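GH86A beta-porphyranase (PDB 4AW7) hydrolyses the sulfated red-algal polysaccharide porphyran at linkages between beta-D-galactopyranose and alpha-L-galactopyranose-6-sulfate, releasing mostly a disaccharide. Local coordinates at residues L482-T496 with D564-V578. Sequence-based numbering, arbitrary orientation.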
loop_
_atom_site.group_PDB
_atom_site.type_symbol
_atom_site.label_atom_id
_atom_site.label_comp_id
_atom_site.label_asym_id
_atom_site.label_seq_id
_atom_site.Cartn_x
_atom_site.Cartn_y
_atom_site.Cartn_z
ATOM N N LEU A 482 12.088 16.264 -6.933
ATOM C CA LEU A 482 13.099 15.704 -7.842
ATOM C C LEU A 482 14.210 16.696 -8.147
ATOM O O LEU A 482 14.401 17.134 -9.290
ATOM C CB LEU A 482 12.430 15.131 -9.101
ATOM C CG LEU A 482 13.339 14.301 -10.017
ATOM C CD1 LEU A 482 14.023 13.164 -9.265
ATOM C CD2 LEU A 482 12.505 13.741 -11.147
ATOM N N LYS A 483 14.982 17.019 -7.123
ATOM C CA LYS A 483 16.038 18.028 -7.241
ATOM C C LYS A 483 17.403 17.356 -7.165
ATOM O O LYS A 483 17.690 16.654 -6.216
ATOM C CB LYS A 483 15.911 19.061 -6.117
ATOM C CG LYS A 483 14.593 19.810 -6.048
ATOM C CD LYS A 483 14.196 20.514 -7.294
ATOM C CE LYS A 483 15.117 21.682 -7.586
ATOM N NZ LYS A 483 14.529 22.633 -8.604
ATOM N N PRO A 484 18.276 17.589 -8.158
ATOM C CA PRO A 484 19.604 17.002 -8.089
ATOM C C PRO A 484 20.439 17.657 -7.013
ATOM O O PRO A 484 20.325 18.862 -6.790
ATOM C CB PRO A 484 20.203 17.334 -9.450
ATOM C CG PRO A 484 19.474 18.468 -9.941
ATOM C CD PRO A 484 18.078 18.337 -9.410
ATOM N N ILE A 485 21.220 16.859 -6.322
ATOM C CA ILE A 485 22.029 17.301 -5.199
ATOM C C ILE A 485 23.469 17.600 -5.633
ATOM O O ILE A 485 24.134 16.751 -6.219
ATOM C CB ILE A 485 22.077 16.241 -4.107
ATOM C CG1 ILE A 485 20.635 15.931 -3.603
ATOM C CG2 ILE A 485 23.012 16.645 -2.936
ATOM C CD1 ILE A 485 20.531 14.627 -2.795
ATOM N N SER A 486 23.966 18.773 -5.249
ATOM C CA SER A 486 25.365 19.152 -5.483
ATOM C C SER A 486 26.001 19.458 -4.156
ATOM O O SER A 486 25.342 19.989 -3.239
ATOM C CB SER A 486 25.397 20.407 -6.325
ATOM O OG SER A 486 25.019 20.141 -7.639
ATOM N N ALA A 487 27.294 19.178 -4.041
ATOM C CA ALA A 487 28.012 19.336 -2.768
ATOM C C ALA A 487 27.961 20.779 -2.281
ATOM O O ALA A 487 28.313 21.723 -3.029
ATOM C CB ALA A 487 29.489 18.900 -2.915
ATOM N N GLY A 488 27.513 20.934 -1.036
ATOM C CA GLY A 488 27.475 22.234 -0.344
ATOM C C GLY A 488 26.452 23.227 -0.882
ATOM O O GLY A 488 26.433 24.386 -0.465
ATOM N N SER A 489 25.555 22.787 -1.768
ATOM C CA SER A 489 24.622 23.664 -2.416
ATOM C C SER A 489 23.208 23.471 -1.823
ATOM O O SER A 489 22.559 22.437 -2.022
ATOM C CB SER A 489 24.571 23.389 -3.893
ATOM O OG SER A 489 23.746 24.339 -4.527
ATOM N N SER A 490 22.731 24.459 -1.092
ATOM C CA SER A 490 21.440 24.377 -0.428
ATOM C C SER A 490 20.296 24.222 -1.428
ATOM O O SER A 490 20.283 24.807 -2.515
ATOM C CB SER A 490 21.238 25.634 0.431
ATOM O OG SER A 490 20.197 25.436 1.375
ATOM N N LEU A 491 19.333 23.362 -1.040
ATOM C CA LEU A 491 18.099 23.168 -1.761
ATOM C C LEU A 491 16.940 23.694 -0.924
ATOM O O LEU A 491 16.824 23.346 0.262
ATOM C CB LEU A 491 17.887 21.678 -2.057
ATOM C CG LEU A 491 18.857 21.077 -3.078
ATOM C CD1 LEU A 491 18.630 19.583 -3.222
ATOM C CD2 LEU A 491 18.638 21.697 -4.468
ATOM N N SER A 492 16.096 24.480 -1.563
ATOM C CA SER A 492 14.986 25.141 -0.890
ATOM C C SER A 492 13.650 24.518 -1.284
ATOM O O SER A 492 13.339 24.385 -2.470
ATOM C CB SER A 492 14.999 26.608 -1.285
ATOM O OG SER A 492 13.813 27.274 -0.910
ATOM N N PHE A 493 12.854 24.155 -0.280
ATOM C CA PHE A 493 11.529 23.563 -0.489
ATOM C C PHE A 493 10.466 24.409 0.178
ATOM O O PHE A 493 10.387 24.404 1.433
ATOM C CB PHE A 493 11.504 22.109 0.028
ATOM C CG PHE A 493 12.394 21.196 -0.779
ATOM C CD1 PHE A 493 13.728 21.059 -0.454
ATOM C CD2 PHE A 493 11.901 20.519 -1.881
ATOM C CE1 PHE A 493 14.577 20.246 -1.203
ATOM C CE2 PHE A 493 12.718 19.719 -2.627
ATOM C CZ PHE A 493 14.062 19.579 -2.296
ATOM N N PRO A 494 9.642 25.087 -0.633
ATOM C CA PRO A 494 8.584 25.914 -0.050
ATOM C C PRO A 494 7.317 25.119 0.169
ATOM O O PRO A 494 7.009 24.186 -0.598
ATOM C CB PRO A 494 8.360 26.995 -1.119
ATOM C CG PRO A 494 8.747 26.349 -2.393
ATOM C CD PRO A 494 9.793 25.336 -2.087
ATOM N N PHE A 495 6.591 25.502 1.213
ATOM C CA PHE A 495 5.286 24.910 1.559
ATOM C C PHE A 495 4.303 26.039 1.823
ATOM O O PHE A 495 4.723 27.122 2.262
ATOM C CB PHE A 495 5.409 24.043 2.806
ATOM C CG PHE A 495 6.302 22.869 2.627
ATOM C CD1 PHE A 495 7.666 22.996 2.789
ATOM C CD2 PHE A 495 5.778 21.637 2.266
ATOM C CE1 PHE A 495 8.502 21.938 2.606
ATOM C CE2 PHE A 495 6.649 20.550 2.079
ATOM C CZ PHE A 495 7.986 20.705 2.248
ATOM N N THR A 496 3.023 25.815 1.562
ATOM C CA THR A 496 1.982 26.809 1.756
ATOM C C THR A 496 0.786 26.223 2.500
ATOM O O THR A 496 0.564 25.012 2.493
ATOM C CB THR A 496 1.528 27.387 0.396
ATOM O OG1 THR A 496 0.937 26.362 -0.414
ATOM C CG2 THR A 496 2.702 28.042 -0.362
ATOM N N ASP A 564 2.897 30.107 4.969
ATOM C CA ASP A 564 4.147 29.745 4.269
ATOM C C ASP A 564 5.228 29.252 5.204
ATOM O O ASP A 564 5.437 29.799 6.275
ATOM C CB ASP A 564 4.707 30.970 3.561
ATOM C CG ASP A 564 3.859 31.407 2.369
ATOM O OD1 ASP A 564 2.845 30.821 1.944
ATOM O OD2 ASP A 564 4.266 32.451 1.777
ATOM N N ASN A 565 5.895 28.171 4.805
ATOM C CA ASN A 565 7.022 27.644 5.519
ATOM C C ASN A 565 8.057 27.220 4.497
ATOM O O ASN A 565 7.699 26.966 3.343
ATOM C CB ASN A 565 6.624 26.456 6.386
ATOM C CG ASN A 565 5.763 26.855 7.577
ATOM O OD1 ASN A 565 6.282 27.030 8.673
ATOM N ND2 ASN A 565 4.448 26.981 7.361
ATOM N N ASN A 566 9.317 27.197 4.920
ATOM C CA ASN A 566 10.395 26.769 4.048
ATOM C C ASN A 566 11.293 25.777 4.751
ATOM O O ASN A 566 11.563 25.879 5.962
ATOM C CB ASN A 566 11.226 27.964 3.587
ATOM C CG ASN A 566 11.730 27.774 2.165
ATOM O OD1 ASN A 566 10.968 27.943 1.206
ATOM N ND2 ASN A 566 12.972 27.395 2.028
ATOM N N VAL A 567 11.739 24.778 3.986
ATOM C CA VAL A 567 12.714 23.828 4.448
ATOM C C VAL A 567 13.930 23.944 3.531
ATOM O O VAL A 567 13.770 23.916 2.326
ATOM C CB VAL A 567 12.153 22.413 4.450
ATOM C CG1 VAL A 567 13.244 21.493 4.916
ATOM C CG2 VAL A 567 10.929 22.331 5.352
ATOM N N ASP A 568 15.115 24.092 4.111
ATOM C CA ASP A 568 16.362 24.198 3.345
ATOM C C ASP A 568 17.243 23.071 3.778
ATOM O O ASP A 568 17.416 22.848 4.973
ATOM C CB ASP A 568 16.983 25.577 3.553
ATOM C CG ASP A 568 16.084 26.641 3.008
ATOM O OD1 ASP A 568 16.096 26.892 1.800
ATOM O OD2 ASP A 568 15.255 27.198 3.770
ATOM N N ILE A 569 17.836 22.343 2.816
ATOM C CA ILE A 569 18.705 21.233 3.187
ATOM C C ILE A 569 20.009 21.295 2.365
ATOM O O ILE A 569 19.981 21.681 1.204
ATOM C CB ILE A 569 18.013 19.844 3.114
ATOM C CG1 ILE A 569 17.748 19.432 1.690
ATOM C CG2 ILE A 569 16.723 19.832 3.906
ATOM C CD1 ILE A 569 17.174 17.993 1.611
ATOM N N THR A 570 21.100 20.908 3.004
ATOM C CA THR A 570 22.407 20.941 2.343
ATOM C C THR A 570 23.159 19.653 2.642
ATOM O O THR A 570 23.389 19.299 3.787
ATOM C CB THR A 570 23.233 22.202 2.734
ATOM O OG1 THR A 570 22.426 23.371 2.568
ATOM C CG2 THR A 570 24.478 22.290 1.814
ATOM N N PHE A 571 23.569 18.963 1.571
ATOM C CA PHE A 571 24.421 17.795 1.666
ATOM C C PHE A 571 25.866 18.237 1.426
ATOM O O PHE A 571 26.109 19.109 0.591
ATOM C CB PHE A 571 24.032 16.738 0.618
ATOM C CG PHE A 571 22.629 16.205 0.779
ATOM C CD1 PHE A 571 21.534 16.913 0.313
ATOM C CD2 PHE A 571 22.427 15.018 1.451
ATOM C CE1 PHE A 571 20.236 16.430 0.472
ATOM C CE2 PHE A 571 21.092 14.510 1.611
ATOM C CZ PHE A 571 20.052 15.231 1.133
ATOM N N SER A 572 26.773 17.548 2.076
ATOM C CA SER A 572 28.204 17.878 1.940
ATOM C C SER A 572 28.833 17.303 0.673
ATOM O O SER A 572 29.959 17.714 0.278
ATOM C CB SER A 572 28.919 17.376 3.166
ATOM O OG SER A 572 28.841 15.989 3.311
ATOM N N ASP A 573 28.129 16.361 0.046
ATOM C CA ASP A 573 28.601 15.670 -1.152
ATOM C C ASP A 573 27.607 15.783 -2.289
ATOM O O ASP A 573 26.438 16.120 -2.081
ATOM C CB ASP A 573 28.963 14.220 -0.806
ATOM C CG ASP A 573 27.813 13.428 -0.178
ATOM O OD1 ASP A 573 26.765 14.009 0.120
ATOM O OD2 ASP A 573 28.003 12.210 0.091
ATOM N N GLY A 574 28.056 15.482 -3.494
ATOM C CA GLY A 574 27.254 15.581 -4.695
ATOM C C GLY A 574 26.706 14.238 -5.148
ATOM O O GLY A 574 27.263 13.187 -4.817
ATOM N N GLY A 575 25.617 14.327 -5.914
ATOM C CA GLY A 575 25.053 13.155 -6.581
ATOM C C GLY A 575 23.729 12.757 -5.972
ATOM O O GLY A 575 23.431 13.041 -4.819
ATOM N N GLY A 576 22.944 12.103 -6.800
ATOM C CA GLY A 576 21.605 11.682 -6.380
ATOM C C GLY A 576 20.627 12.840 -6.397
ATOM O O GLY A 576 20.895 13.927 -6.909
ATOM N N HIS A 577 19.429 12.563 -5.888
ATOM C CA HIS A 577 18.341 13.518 -5.890
ATOM C C HIS A 577 17.595 13.484 -4.584
ATOM O O HIS A 577 17.493 12.438 -3.930
ATOM C CB HIS A 577 17.321 13.200 -6.980
ATOM C CG HIS A 577 17.788 13.447 -8.376
ATOM N ND1 HIS A 577 18.611 12.580 -9.047
ATOM C CD2 HIS A 577 17.439 14.417 -9.257
ATOM C CE1 HIS A 577 18.845 13.071 -10.263
ATOM N NE2 HIS A 577 18.123 14.171 -10.424
ATOM N N VAL A 578 17.037 14.641 -4.262
ATOM C CA VAL A 578 15.938 14.689 -3.283
ATOM C C VAL A 578 14.670 14.457 -4.113
ATOM O O VAL A 578 14.291 15.264 -4.946
ATOM C CB VAL A 578 15.860 16.033 -2.560
ATOM C CG1 VAL A 578 14.685 16.015 -1.580
ATOM C CG2 VAL A 578 17.161 16.340 -1.833
HETATM O O HOH W 1 23.293 19.791 -1.118
HETATM O O HOH W 2 18.271 26.965 0.232
#
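Strands 491-496 and 564-570 run antiparallel at 158°, with Leu491, Phe493 and Phe495 in hydrogen-bonded pairs with Ile569, Val567 and Asn565. In a second ladder, a G1 beta bulge sets Leu482 and Lys483 opposite the single residue Val578. Phe493 CZ meets Val578 CG1, and Phe495 CE1 meets Val567 CG2, each at 3.7 Å. Leu491 CD1 meets Val578 CG2 tip to tip (3.8 Å). Both segments link strands 469-484 and 577-589 of one sheet to 491-498 and 563-570 of another. These sheets pack face to face, consistent with a C-terminal beta-sandwich, away from the substrate site. Met581 packs on Phe493, Val567 and Ile569. Between the ladders, with CG1 anti to the carbonyl carbon (chi1 -59°), Ile485 lays CD1 over one face of the Phe571 ring, a CH-pi contact 4.0 Å from its centroid. Gly488 N, in the type II beta turn Ser486-Ser489, hydrogen-bonds to Phe571 O (2.8 Å). On the other face of the strand pair, Asn566 ND2 donates to Ser492 OG (3.1 Å, 166°) and Asp568 OD2 (2.9 Å). With an alanine for Asn566, both would probably lose this donor, leaving the carboxylate less firmly held, by the water bridging Asp568 OD1 to Ser490 OG.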